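Local atomic coordinates of magnetosome protein MamA (Magnetospirillum gryphiswaldense, PDB entry 3AS8), a protein that probably acts as a tetratricopeptide-repeat scaffold at the magnetosome, recognising copies of itself to build a larger protein complex. Residues A51-G56 with R60-L65; L82-V87 with N109-F114; L94-L99 with G117-N122; F40-A45 with P73-V78. All blocks are in the same frame, centred on the assembly; numbering follows the deposited sequence. Where two conformers were deposited one is given.

Contact 1: A51-G56 with R60-L65; sequences AYVKTG and RGTELL. With SO4 (sulfate ion), chain D.
Tyr52 and Arg60 make a largely buried, side-chain-mediated contact between the end of helix 42-54 and the start of helix 58-71, two helices joined by a short turn. Arg60 lays its extended chain over one face of the Tyr52 ring: CD stands 3.8 Å from the ring centroid, 19° off the normal, a CH-pi contact. Farther out, Tyr52 OH sits 3.2 Å from Arg60 CZ, over the centre of the guanidinium, whose plane is turned 20° from the ring. Being over the face, this oxygen takes no hydrogen bond from Arg60; it bonds instead with Glu32 OE2. The close antiparallel pairing is that of the helical hairpin in tetratricopeptide repeats, and a glycine permits it here: Tyr52 CB approaches Gly61 CA to 3.6 Å, and a beta carbon on Gly61 would clash with Val53 CG2. At the ring edge, near its plane, Leu64 CD2 meets Tyr52 CE2 at 3.8 Å. Replacing Tyr52 by an alanine is likely to leave Glu32 OE2 without its hydroxyl mate and the Arg60 chain without the ring beneath it. On the remote side of helix 42-54, Lys54 NZ makes a weak 3.3 Å bond to O3 of a sulfate, probably from the crystallisation liquor.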
loop_
_atom_site.group_PDB
_atom_site.type_symbol
_atom_site.label_atom_id
_atom_site.label_comp_id
_atom_site.label_asym_id
_atom_site.label_seq_id
_atom_site.Cartn_x
_atom_site.Cartn_y
_atom_site.Cartn_z
ATOM N N ALA A 51 -8.539 1.395 10.909
ATOM C CA ALA A 51 -8.403 1.314 12.373
ATOM C C ALA A 51 -8.175 -0.093 12.893
ATOM O O ALA A 51 -7.353 -0.274 13.803
ATOM C CB ALA A 51 -9.636 1.973 13.076
ATOM N N TYR A 52 -8.894 -1.084 12.349
ATOM C CA TYR A 52 -8.666 -2.486 12.710
ATOM C C TYR A 52 -7.276 -2.990 12.300
ATOM O O TYR A 52 -6.619 -3.635 13.130
ATOM C CB TYR A 52 -9.700 -3.438 12.098
ATOM C CG TYR A 52 -11.018 -3.559 12.821
ATOM C CD1 TYR A 52 -11.096 -3.567 14.186
ATOM C CD2 TYR A 52 -12.205 -3.737 12.087
ATOM C CE1 TYR A 52 -12.314 -3.751 14.856
ATOM C CE2 TYR A 52 -13.447 -3.886 12.733
ATOM C CZ TYR A 52 -13.497 -3.887 14.123
ATOM O OH TYR A 52 -14.710 -4.033 14.760
ATOM N N VAL A 53 -6.789 -2.589 11.120
ATOM C CA VAL A 53 -5.430 -2.989 10.746
ATOM C C VAL A 53 -4.363 -2.358 11.677
ATOM O O VAL A 53 -3.385 -3.011 12.030
ATOM C CB VAL A 53 -5.116 -2.635 9.283
ATOM C CG1 VAL A 53 -3.607 -2.903 8.931
ATOM C CG2 VAL A 53 -6.067 -3.473 8.356
ATOM N N LYS A 54 -4.561 -1.109 12.027
ATOM C CA LYS A 54 -3.621 -0.351 12.850
ATOM C C LYS A 54 -3.575 -0.932 14.255
ATOM O O LYS A 54 -2.546 -0.915 14.892
ATOM C CB LYS A 54 -4.032 1.166 12.893
ATOM C CG LYS A 54 -3.671 2.005 11.626
ATOM C CD LYS A 54 -2.126 2.159 11.399
ATOM C CE LYS A 54 -1.814 2.967 10.126
ATOM N NZ LYS A 54 -0.297 3.250 10.022
ATOM N N THR A 55 -4.686 -1.458 14.740
ATOM C CA THR A 55 -4.776 -1.983 16.083
ATOM C C THR A 55 -4.622 -3.479 16.148
ATOM O O THR A 55 -4.752 -4.053 17.244
ATOM C CB THR A 55 -6.107 -1.586 16.811
ATOM O OG1 THR A 55 -7.217 -1.966 15.980
ATOM C CG2 THR A 55 -6.120 -0.008 17.096
ATOM N N GLY A 56 -4.197 -4.099 15.046
ATOM C CA GLY A 56 -3.690 -5.521 15.080
ATOM C C GLY A 56 -4.700 -6.547 14.578
ATOM O O GLY A 56 -4.370 -7.748 14.427
ATOM N N ARG A 60 -9.567 -9.036 10.184
ATOM C CA ARG A 60 -10.846 -8.344 10.315
ATOM C C ARG A 60 -10.886 -7.082 9.497
ATOM O O ARG A 60 -11.857 -6.779 8.815
ATOM C CB ARG A 60 -11.186 -8.054 11.780
ATOM C CG ARG A 60 -12.646 -7.729 11.945
ATOM C CD ARG A 60 -12.992 -7.505 13.390
ATOM N NE ARG A 60 -14.415 -7.215 13.569
ATOM C CZ ARG A 60 -14.992 -7.212 14.761
ATOM N NH1 ARG A 60 -16.289 -6.947 14.877
ATOM N NH2 ARG A 60 -14.259 -7.440 15.849
ATOM N N GLY A 61 -9.845 -6.281 9.614
ATOM C CA GLY A 61 -9.770 -5.070 8.863
ATOM C C GLY A 61 -9.769 -5.205 7.338
ATOM O O GLY A 61 -10.433 -4.415 6.634
ATOM N N THR A 62 -8.984 -6.157 6.831
ATOM C CA THR A 62 -8.920 -6.411 5.420
ATOM C C THR A 62 -10.267 -6.904 4.923
ATOM O O THR A 62 -10.639 -6.548 3.831
ATOM C CB THR A 62 -7.780 -7.388 5.032
ATOM O OG1 THR A 62 -7.958 -8.588 5.780
ATOM C CG2 THR A 62 -6.430 -6.724 5.411
ATOM N N GLU A 63 -10.979 -7.716 5.706
ATOM C CA GLU A 63 -12.328 -8.129 5.285
ATOM C C GLU A 63 -13.275 -6.921 5.099
ATOM O O GLU A 63 -14.067 -6.909 4.136
ATOM C CB GLU A 63 -12.879 -9.180 6.295
ATOM C CG GLU A 63 -14.408 -9.356 6.383
ATOM C CD GLU A 63 -15.067 -8.365 7.385
ATOM O OE1 GLU A 63 -14.544 -8.133 8.554
ATOM O OE2 GLU A 63 -16.083 -7.783 6.947
ATOM N N LEU A 64 -13.213 -5.897 5.995
ATOM C CA LEU A 64 -14.048 -4.677 5.810
ATOM C C LEU A 64 -13.636 -3.902 4.553
ATOM O O LEU A 64 -14.477 -3.310 3.855
ATOM C CB LEU A 64 -13.977 -3.707 7.023
ATOM C CG LEU A 64 -15.036 -3.788 8.090
ATOM C CD1 LEU A 64 -15.123 -5.233 8.538
ATOM C CD2 LEU A 64 -14.754 -2.811 9.285
ATOM N N LEU A 65 -12.348 -3.942 4.230
ATOM C CA LEU A 65 -11.844 -3.208 3.097
ATOM C C LEU A 65 -12.267 -3.940 1.847
ATOM O O LEU A 65 -12.607 -3.310 0.883
ATOM C CB LEU A 65 -10.320 -3.021 3.161
ATOM C CG LEU A 65 -9.803 -2.026 4.214
ATOM C CD1 LEU A 65 -8.278 -2.147 4.359
ATOM C CD2 LEU A 65 -10.236 -0.534 3.932
HETATM S S SO4 D . 0.956 5.220 13.332
HETATM O O1 SO4 D . 0.563 6.026 14.491
HETATM O O2 SO4 D . 2.328 4.759 13.571
HETATM O O3 SO4 D . 0.100 4.041 13.188
HETATM O O4 SO4 D . 0.840 6.007 12.097
#

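Contact 2: L82-V87 with N109-F114; sequences LGLTYV and NFNVRF
Leu84 makes both cross-helix approaches, one to an amide and one to a valine, reaching from helix 76-88 to the first turn of helix 110-122. The van der Waals part is a fork meeting an amide: Leu84 CD2 lies 3.8 Å from Asn111 ND2, and Leu84 CD1 is 3.9 Å from the same nitrogen. Asn111 holds its CG anti to the backbone N (chi1 -164°), which brings the amide to the leucine although its CB does not point there. A looser, purely apolar approach, 4.5 Å between Leu84 CD1 and Val112 CG2, extends the contact to a buried valine. With the closest CA pair, Leu84 and Val112, 7.3 Å apart, these side chains bridge the interval between the helices.

The polar bonds are made within helix 110-122 and its cap. Asn109 is the N-cap of helix 110-122: its OD1 accepts from Val112 N at 3.0 Å, nearly straight at 173°, with the donor above the carbonyl plane. The oxygen of the Asn111 amide, OD1, accepts from Arg115 NE.

Both helices belong to the tetratricopeptide-repeat array. Beyond Leu84, helix 76-88 packs through Leu82 and Thr85 on helix 58-71 and through Tyr86 on helix 92-105, while Phe110 and Phe114 carry helix 110-122 onto helix 144-156.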
loop_
_atom_site.group_PDB
_atom_site.type_symbol
_atom_site.label_atom_id
_atom_site.label_comp_id
_atom_site.label_asym_id
_atom_site.label_seq_id
_atom_site.Cartn_x
_atom_site.Cartn_y
_atom_site.Cartn_z
ATOM N N LEU A 82 -5.996 -1.246 0.873
ATOM C CA LEU A 82 -6.134 -2.658 0.780
ATOM C C LEU A 82 -4.965 -3.267 -0.012
ATOM O O LEU A 82 -4.389 -4.246 0.421
ATOM C CB LEU A 82 -7.434 -3.043 0.151
ATOM C CG LEU A 82 -7.801 -4.495 -0.034
ATOM C CD1 LEU A 82 -7.661 -5.251 1.355
ATOM C CD2 LEU A 82 -9.266 -4.624 -0.733
ATOM N N GLY A 83 -4.605 -2.663 -1.145
ATOM C CA GLY A 83 -3.480 -3.151 -1.957
ATOM C C GLY A 83 -2.206 -3.130 -1.159
ATOM O O GLY A 83 -1.463 -4.102 -1.145
ATOM N N LEU A 84 -1.911 -2.028 -0.487
ATOM C CA LEU A 84 -0.721 -2.005 0.362
ATOM C C LEU A 84 -0.726 -3.034 1.496
ATOM O O LEU A 84 0.340 -3.597 1.868
ATOM C CB LEU A 84 -0.450 -0.563 0.924
ATOM C CG LEU A 84 -0.089 0.437 -0.193
ATOM C CD1 LEU A 84 -0.003 1.903 0.342
ATOM C CD2 LEU A 84 1.241 -0.054 -0.909
ATOM N N THR A 85 -1.907 -3.223 2.088
ATOM C CA THR A 85 -2.038 -4.163 3.178
ATOM C C THR A 85 -1.789 -5.585 2.680
ATOM O O THR A 85 -1.071 -6.323 3.341
ATOM C CB THR A 85 -3.357 -4.066 3.951
ATOM O OG1 THR A 85 -3.461 -2.758 4.525
ATOM C CG2 THR A 85 -3.343 -5.049 5.123
ATOM N N TYR A 86 -2.333 -5.940 1.529
ATOM C CA TYR A 86 -2.039 -7.245 0.934
ATOM C C TYR A 86 -0.553 -7.541 0.750
ATOM O O TYR A 86 -0.048 -8.670 1.089
ATOM C CB TYR A 86 -2.788 -7.389 -0.352
ATOM C CG TYR A 86 -4.279 -7.655 -0.241
ATOM C CD1 TYR A 86 -4.837 -8.478 0.763
ATOM C CD2 TYR A 86 -5.103 -7.264 -1.270
ATOM C CE1 TYR A 86 -6.247 -8.783 0.748
ATOM C CE2 TYR A 86 -6.445 -7.560 -1.301
ATOM C CZ TYR A 86 -7.014 -8.327 -0.311
ATOM O OH TYR A 86 -8.392 -8.559 -0.409
ATOM N N VAL A 87 0.212 -6.546 0.258
ATOM C CA VAL A 87 1.647 -6.773 0.094
ATOM C C VAL A 87 2.222 -7.070 1.485
ATOM O O VAL A 87 3.090 -7.971 1.654
ATOM C CB VAL A 87 2.381 -5.522 -0.526
ATOM C CG1 VAL A 87 3.892 -5.805 -0.531
ATOM C CG2 VAL A 87 1.756 -5.158 -1.882
ATOM N N ASN A 109 2.608 8.534 -7.105
ATOM C CA ASN A 109 2.697 7.810 -5.841
ATOM C C ASN A 109 3.812 6.759 -5.950
ATOM O O ASN A 109 3.659 5.716 -6.616
ATOM C CB ASN A 109 1.353 7.184 -5.473
ATOM C CG ASN A 109 1.355 6.580 -4.138
ATOM O OD1 ASN A 109 2.351 6.009 -3.715
ATOM N ND2 ASN A 109 0.217 6.721 -3.400
ATOM N N PHE A 110 4.949 7.068 -5.347
ATOM C CA PHE A 110 6.135 6.224 -5.435
ATOM C C PHE A 110 5.937 4.878 -4.728
ATOM O O PHE A 110 6.200 3.862 -5.303
ATOM C CB PHE A 110 7.346 6.931 -4.843
ATOM C CG PHE A 110 8.571 6.042 -4.700
ATOM C CD1 PHE A 110 9.487 5.921 -5.740
ATOM C CD2 PHE A 110 8.796 5.328 -3.532
ATOM C CE1 PHE A 110 10.598 5.117 -5.570
ATOM C CE2 PHE A 110 9.906 4.494 -3.378
ATOM C CZ PHE A 110 10.778 4.394 -4.379
ATOM N N ASN A 111 5.499 4.894 -3.470
ATOM C CA ASN A 111 5.299 3.695 -2.700
ATOM C C ASN A 111 4.414 2.709 -3.420
ATOM O O ASN A 111 4.704 1.542 -3.431
ATOM C CB ASN A 111 4.776 3.950 -1.267
ATOM C CG ASN A 111 4.935 2.744 -0.373
ATOM O OD1 ASN A 111 5.992 2.116 -0.368
ATOM N ND2 ASN A 111 3.862 2.351 0.313
ATOM N N VAL A 112 3.294 3.151 -3.929
ATOM C CA VAL A 112 2.386 2.249 -4.652
ATOM C C VAL A 112 3.099 1.551 -5.814
ATOM O O VAL A 112 3.066 0.309 -5.952
ATOM C CB VAL A 112 1.095 2.969 -5.117
ATOM C CG1 VAL A 112 0.350 2.135 -6.248
ATOM C CG2 VAL A 112 0.101 3.208 -3.959
ATOM N N ARG A 113 3.889 2.289 -6.596
ATOM C CA ARG A 113 4.536 1.692 -7.758
ATOM C C ARG A 113 5.639 0.754 -7.287
ATOM O O ARG A 113 5.835 -0.296 -7.860
ATOM C CB ARG A 113 5.174 2.806 -8.636
ATOM C CG ARG A 113 5.939 2.333 -9.834
ATOM C CD ARG A 113 5.152 1.468 -10.758
ATOM N NE ARG A 113 4.184 2.216 -11.545
ATOM C CZ ARG A 113 3.431 1.700 -12.518
ATOM N NH1 ARG A 113 2.639 2.487 -13.201
ATOM N NH2 ARG A 113 3.511 0.443 -12.883
ATOM N N PHE A 114 6.385 1.154 -6.254
ATOM C CA PHE A 114 7.421 0.302 -5.644
ATOM C C PHE A 114 6.881 -1.035 -5.129
ATOM O O PHE A 114 7.368 -2.047 -5.539
ATOM C CB PHE A 114 8.153 1.015 -4.576
ATOM C CG PHE A 114 9.249 0.192 -3.964
ATOM C CD1 PHE A 114 10.414 -0.108 -4.680
ATOM C CD2 PHE A 114 9.088 -0.375 -2.719
ATOM C CE1 PHE A 114 11.363 -0.879 -4.147
ATOM C CE2 PHE A 114 10.034 -1.096 -2.170
ATOM C CZ PHE A 114 11.176 -1.394 -2.853
#

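Contact 3: L94-L99 with G117-N122; sequences LAVPLL and GVALDN
Val96 and Ala119 mark the closest backbone approach, their CA atoms 6.6 Å apart, where helix 92-105 passes the C-terminal part of helix 110-122. The first helix is kinked at Pro97, whose nitrogen has no hydrogen to give to the turn before. The second is regular here, with Asp121 N bonded to Gly117 O at 2.9 Å.

The small Ala119 methyl at the near point is consistent with the close approach. Val96 CG2 meets Ala119 CB at 3.8 Å, and both residues direct CB toward the opposing segment. The same valine methyl also touches Leu120 CD2 at 4.1 Å, so one branch of the valine carries both cross-helix contacts. With CG1 anti to the backbone N (chi1 157°), CG2 is the branch of Val96 left to meet Ala119 and Leu120. Leu120 begins from a CB that does not face the partner, but its CD2 reaches Val96, the two side chains crossing at about a right angle.

Near the helix end, Val118 O is gripped by two donors of one residue: Asn122 N and Asn122 ND2 arrive from opposite faces of the carbonyl plane, the side-chain hydrogen bond measuring 2.8 Å from Asn122 ND2 to Val118 O.

In the tetratricopeptide-repeat stack, Ala95 packs on Tyr86 and Val87 of helix 76-88, and Leu98 on Leu82 of the same helix. Leu120 and Asp121 meanwhile pack on helix 126-139, so helix 110-122 touches both helix 92-105 and helix 126-139.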
loop_
_atom_site.group_PDB
_atom_site.type_symbol
_atom_site.label_atom_id
_atom_site.label_comp_id
_atom_site.label_asym_id
_atom_site.label_seq_id
_atom_site.Cartn_x
_atom_site.Cartn_y
_atom_site.Cartn_z
ATOM N N LEU A 94 -3.498 -10.761 -4.822
ATOM C CA LEU A 94 -4.635 -9.847 -4.665
ATOM C C LEU A 94 -4.195 -8.363 -4.770
ATOM O O LEU A 94 -4.997 -7.467 -5.109
ATOM C CB LEU A 94 -5.327 -10.108 -3.303
ATOM C CG LEU A 94 -5.891 -11.528 -3.164
ATOM C CD1 LEU A 94 -6.701 -11.668 -1.854
ATOM C CD2 LEU A 94 -6.748 -11.873 -4.429
ATOM N N ALA A 95 -2.959 -8.136 -4.406
ATOM C CA ALA A 95 -2.389 -6.790 -4.356
ATOM C C ALA A 95 -2.258 -6.222 -5.767
ATOM O O ALA A 95 -2.583 -5.096 -5.992
ATOM C CB ALA A 95 -1.036 -6.834 -3.607
ATOM N N VAL A 96 -1.909 -7.060 -6.764
ATOM C CA VAL A 96 -1.511 -6.547 -8.066
ATOM C C VAL A 96 -2.575 -5.707 -8.776
ATOM O O VAL A 96 -2.302 -4.551 -9.150
ATOM C CB VAL A 96 -0.933 -7.730 -8.949
ATOM C CG1 VAL A 96 -1.024 -7.410 -10.383
ATOM C CG2 VAL A 96 0.484 -8.027 -8.459
ATOM N N PRO A 97 -3.796 -6.266 -8.963
ATOM C CA PRO A 97 -4.821 -5.471 -9.647
ATOM C C PRO A 97 -5.168 -4.147 -8.958
ATOM O O PRO A 97 -5.433 -3.163 -9.646
ATOM C CB PRO A 97 -6.069 -6.394 -9.684
ATOM C CG PRO A 97 -5.600 -7.741 -9.239
ATOM C CD PRO A 97 -4.243 -7.630 -8.619
ATOM N N LEU A 98 -5.143 -4.113 -7.636
ATOM C CA LEU A 98 -5.472 -2.906 -6.916
ATOM C C LEU A 98 -4.371 -1.853 -7.131
ATOM O O LEU A 98 -4.654 -0.691 -7.421
ATOM C CB LEU A 98 -5.647 -3.214 -5.394
ATOM C CG LEU A 98 -6.865 -4.125 -4.993
ATOM C CD1 LEU A 98 -6.750 -4.669 -3.538
ATOM C CD2 LEU A 98 -8.184 -3.435 -5.195
ATOM N N LEU A 99 -3.116 -2.276 -6.958
ATOM C CA LEU A 99 -1.990 -1.359 -7.164
ATOM C C LEU A 99 -1.837 -0.886 -8.632
ATOM O O LEU A 99 -1.444 0.245 -8.827
ATOM C CB LEU A 99 -0.668 -1.942 -6.619
ATOM C CG LEU A 99 -0.657 -2.290 -5.155
ATOM C CD1 LEU A 99 0.681 -2.995 -4.759
ATOM C CD2 LEU A 99 -0.951 -1.115 -4.203
ATOM N N GLY A 117 5.902 -3.341 -7.935
ATOM C CA GLY A 117 7.064 -4.112 -8.324
ATOM C C GLY A 117 7.437 -5.278 -7.416
ATOM O O GLY A 117 7.800 -6.358 -7.894
ATOM N N VAL A 118 7.420 -5.060 -6.103
ATOM C CA VAL A 118 7.736 -6.087 -5.157
ATOM C C VAL A 118 6.779 -7.233 -5.308
ATOM O O VAL A 118 7.206 -8.375 -5.207
ATOM C CB VAL A 118 7.707 -5.609 -3.663
ATOM C CG1 VAL A 118 7.984 -6.759 -2.700
ATOM C CG2 VAL A 118 8.833 -4.551 -3.420
ATOM N N ALA A 119 5.511 -6.942 -5.552
ATOM C CA ALA A 119 4.506 -7.997 -5.642
ATOM C C ALA A 119 4.744 -8.856 -6.856
ATOM O O ALA A 119 4.697 -10.102 -6.765
ATOM C CB ALA A 119 3.037 -7.416 -5.657
ATOM N N LEU A 120 4.956 -8.201 -7.977
ATOM C CA LEU A 120 5.284 -8.825 -9.264
ATOM C C LEU A 120 6.530 -9.692 -9.154
ATOM O O LEU A 120 6.512 -10.869 -9.596
ATOM C CB LEU A 120 5.424 -7.759 -10.351
ATOM C CG LEU A 120 4.130 -7.068 -10.784
ATOM C CD1 LEU A 120 4.444 -5.763 -11.556
ATOM C CD2 LEU A 120 3.138 -7.925 -11.591
ATOM N N ASP A 121 7.592 -9.176 -8.513
ATOM C CA ASP A 121 8.808 -9.944 -8.320
ATOM C C ASP A 121 8.536 -11.210 -7.517
ATOM O O ASP A 121 9.042 -12.320 -7.844
ATOM C CB ASP A 121 9.903 -9.118 -7.668
ATOM C CG ASP A 121 11.177 -9.918 -7.413
ATOM O OD1 ASP A 121 11.152 -10.788 -6.531
ATOM O OD2 ASP A 121 12.219 -9.669 -8.086
ATOM N N ASN A 122 7.721 -11.072 -6.472
ATOM C CA ASN A 122 7.374 -12.245 -5.650
ATOM C C ASN A 122 6.602 -13.286 -6.364
ATOM O O ASN A 122 6.777 -14.482 -6.048
ATOM C CB ASN A 122 6.686 -11.869 -4.333
ATOM C CG ASN A 122 7.705 -11.407 -3.322
ATOM O OD1 ASN A 122 8.409 -12.235 -2.796
ATOM N ND2 ASN A 122 7.884 -10.077 -3.148
#

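Contact 4: F40-A45 with P73-V78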
loop_
_atom_site.group_PDB
_atom_site.type_symbol
_atom_site.label_atom_id
_atom_site.label_comp_id
_atom_site.label_asym_id
_atom_site.label_seq_id
_atom_site.Cartn_x
_atom_site.Cartn_y
_atom_site.Cartn_z
ATOM N N PHE A 40 -24.836 -0.998 4.529
ATOM C CA PHE A 40 -23.421 -0.715 4.277
ATOM C C PHE A 40 -23.003 0.758 3.907
ATOM O O PHE A 40 -23.515 1.324 2.957
ATOM C CB PHE A 40 -22.905 -1.683 3.230
ATOM C CG PHE A 40 -21.412 -1.756 3.212
ATOM C CD1 PHE A 40 -20.735 -2.533 4.159
ATOM C CD2 PHE A 40 -20.670 -0.970 2.313
ATOM C CE1 PHE A 40 -19.361 -2.571 4.172
ATOM C CE2 PHE A 40 -19.276 -1.014 2.328
ATOM C CZ PHE A 40 -18.637 -1.801 3.248
ATOM N N ASP A 41 -22.007 1.323 4.621
ATOM C CA ASP A 41 -21.516 2.725 4.447
ATOM C C ASP A 41 -20.011 2.689 4.186
ATOM O O ASP A 41 -19.270 2.281 5.089
ATOM C CB ASP A 41 -21.813 3.481 5.741
ATOM C CG ASP A 41 -21.300 4.954 5.776
ATOM O OD1 ASP A 41 -20.240 5.365 5.209
ATOM O OD2 ASP A 41 -21.983 5.738 6.461
ATOM N N VAL A 42 -19.560 3.109 2.983
ATOM C CA VAL A 42 -18.150 2.835 2.534
ATOM C C VAL A 42 -17.160 3.635 3.375
ATOM O O VAL A 42 -16.084 3.146 3.728
ATOM C CB VAL A 42 -17.909 3.072 0.995
ATOM C CG1 VAL A 42 -18.091 4.498 0.598
ATOM C CG2 VAL A 42 -16.489 2.640 0.575
ATOM N N GLU A 43 -17.559 4.823 3.790
ATOM C CA GLU A 43 -16.642 5.697 4.537
ATOM C C GLU A 43 -16.424 5.181 5.976
ATOM O O GLU A 43 -15.303 5.285 6.520
ATOM C CB GLU A 43 -17.227 7.093 4.476
ATOM C CG GLU A 43 -16.244 8.208 4.363
ATOM C CD GLU A 43 -15.254 8.081 3.239
ATOM O OE1 GLU A 43 -14.052 8.285 3.533
ATOM O OE2 GLU A 43 -15.645 7.812 2.084
ATOM N N VAL A 44 -17.478 4.575 6.544
ATOM C CA VAL A 44 -17.424 3.930 7.829
ATOM C C VAL A 44 -16.571 2.645 7.672
ATOM O O VAL A 44 -15.599 2.452 8.445
ATOM C CB VAL A 44 -18.837 3.646 8.386
ATOM C CG1 VAL A 44 -18.767 2.631 9.548
ATOM C CG2 VAL A 44 -19.534 4.999 8.812
ATOM N N ALA A 45 -16.850 1.811 6.644
ATOM C CA ALA A 45 -16.067 0.580 6.462
ATOM C C ALA A 45 -14.551 0.841 6.186
ATOM O O ALA A 45 -13.674 0.142 6.715
ATOM C CB ALA A 45 -16.676 -0.352 5.370
ATOM N N PRO A 73 -16.086 -0.055 -6.246
ATOM C CA PRO A 73 -14.914 -0.607 -6.962
ATOM C C PRO A 73 -13.885 0.412 -7.447
ATOM O O PRO A 73 -12.715 0.047 -7.630
ATOM C CB PRO A 73 -15.514 -1.365 -8.164
ATOM C CG PRO A 73 -16.991 -1.019 -8.197
ATOM C CD PRO A 73 -17.378 -0.370 -6.907
ATOM N N ASP A 74 -14.303 1.648 -7.699
ATOM C CA ASP A 74 -13.362 2.664 -8.175
ATOM C C ASP A 74 -12.845 3.588 -7.083
ATOM O O ASP A 74 -12.231 4.585 -7.401
ATOM C CB ASP A 74 -13.967 3.507 -9.323
ATOM C CG ASP A 74 -14.553 2.621 -10.450
ATOM O OD1 ASP A 74 -15.793 2.672 -10.667
ATOM O OD2 ASP A 74 -13.771 1.840 -11.059
ATOM N N ASN A 75 -13.111 3.285 -5.806
ATOM C CA ASN A 75 -12.616 4.108 -4.730
ATOM C C ASN A 75 -11.119 3.867 -4.579
ATOM O O ASN A 75 -10.672 2.796 -4.200
ATOM C CB ASN A 75 -13.375 3.792 -3.415
ATOM C CG ASN A 75 -13.019 4.731 -2.288
ATOM O OD1 ASN A 75 -11.821 4.919 -1.968
ATOM N ND2 ASN A 75 -14.075 5.317 -1.628
ATOM N N ILE A 76 -10.338 4.888 -4.858
ATOM C CA ILE A 76 -8.879 4.754 -4.897
ATOM C C ILE A 76 -8.265 4.712 -3.512
ATOM O O ILE A 76 -7.244 4.074 -3.300
ATOM C CB ILE A 76 -8.268 5.898 -5.771
ATOM C CG1 ILE A 76 -8.689 5.746 -7.259
ATOM C CG2 ILE A 76 -6.731 5.974 -5.642
ATOM C CD1 ILE A 76 -8.243 4.417 -7.973
ATOM N N LYS A 77 -8.895 5.394 -2.571
ATOM C CA LYS A 77 -8.420 5.465 -1.193
ATOM C C LYS A 77 -8.543 4.066 -0.503
ATOM O O LYS A 77 -7.683 3.663 0.277
ATOM C CB LYS A 77 -9.265 6.536 -0.513
ATOM C CG LYS A 77 -8.832 7.065 0.802
ATOM C CD LYS A 77 -9.841 8.148 1.225
ATOM C CE LYS A 77 -9.253 9.012 2.312
ATOM N NZ LYS A 77 -9.022 8.154 3.480
ATOM N N VAL A 78 -9.605 3.341 -0.829
ATOM C CA VAL A 78 -9.790 1.953 -0.413
ATOM C C VAL A 78 -8.778 1.017 -1.108
ATOM O O VAL A 78 -8.142 0.168 -0.501
ATOM C CB VAL A 78 -11.176 1.402 -0.745
ATOM C CG1 VAL A 78 -11.304 -0.089 -0.191
ATOM C CG2 VAL A 78 -12.330 2.272 -0.171
HETATM O O HOH W 1 -13.173 7.248 0.347
#
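Asn75 OD1 caps helix 76-88, accepting from Val78 N at 2.9 Å with an N-H...O angle of 162°; the donor stands above the carbonyl plane. Asn75 is the N-cap residue, and its ND2 serves the cross-contact: it donates to a water at 2.9 Å, which in turn donates to Glu43 OE2 at 3.1 Å. This bridge joins the N-terminal ends of helices 42-54 and 76-88 in the tetratricopeptide-repeat fold, where helix 58-71 lies between them in the chain. One asparagine side chain thus both finishes its own helix start and reaches the neighbouring one.

The facing helix is capped in the same way by Asp41, whose OD1 takes the amide of Val44 at 3.2 Å, from well above the carboxylate plane, and more weakly that of Glu43. Asp41 OD2 pairs with Arg12 in a salt bridge to helix 5-20.

Van der Waals packing runs beside the water bridge. Chi1 of 64° places Val42 CG2 anti to the backbone N, and this methyl meets both partners: Val42 CG2 is 4.2 Å from Asn75 ND2 and equally 4.2 Å from Val78 CG2.

From the N terminus, helix 42-54 enters contact 4 first, at its start, and contact 1 next, at its end. Contact 1 closes a short hairpin with helix 58-71, and contact 4 closes around it when the chain reaches the start of helix 76-88, so the smaller loop lies within the larger. The two touch where Leu65 O meets Val78 CG1. Helix 76-88 then opens contact 2, and helix 92-105 opens contact 3 before contact 2 closes on helix 110-122; contact 3 closes farther along that helix, so the two cross. Helix 76-88, shared by contacts 4 and 2, joins the two groups of contacts.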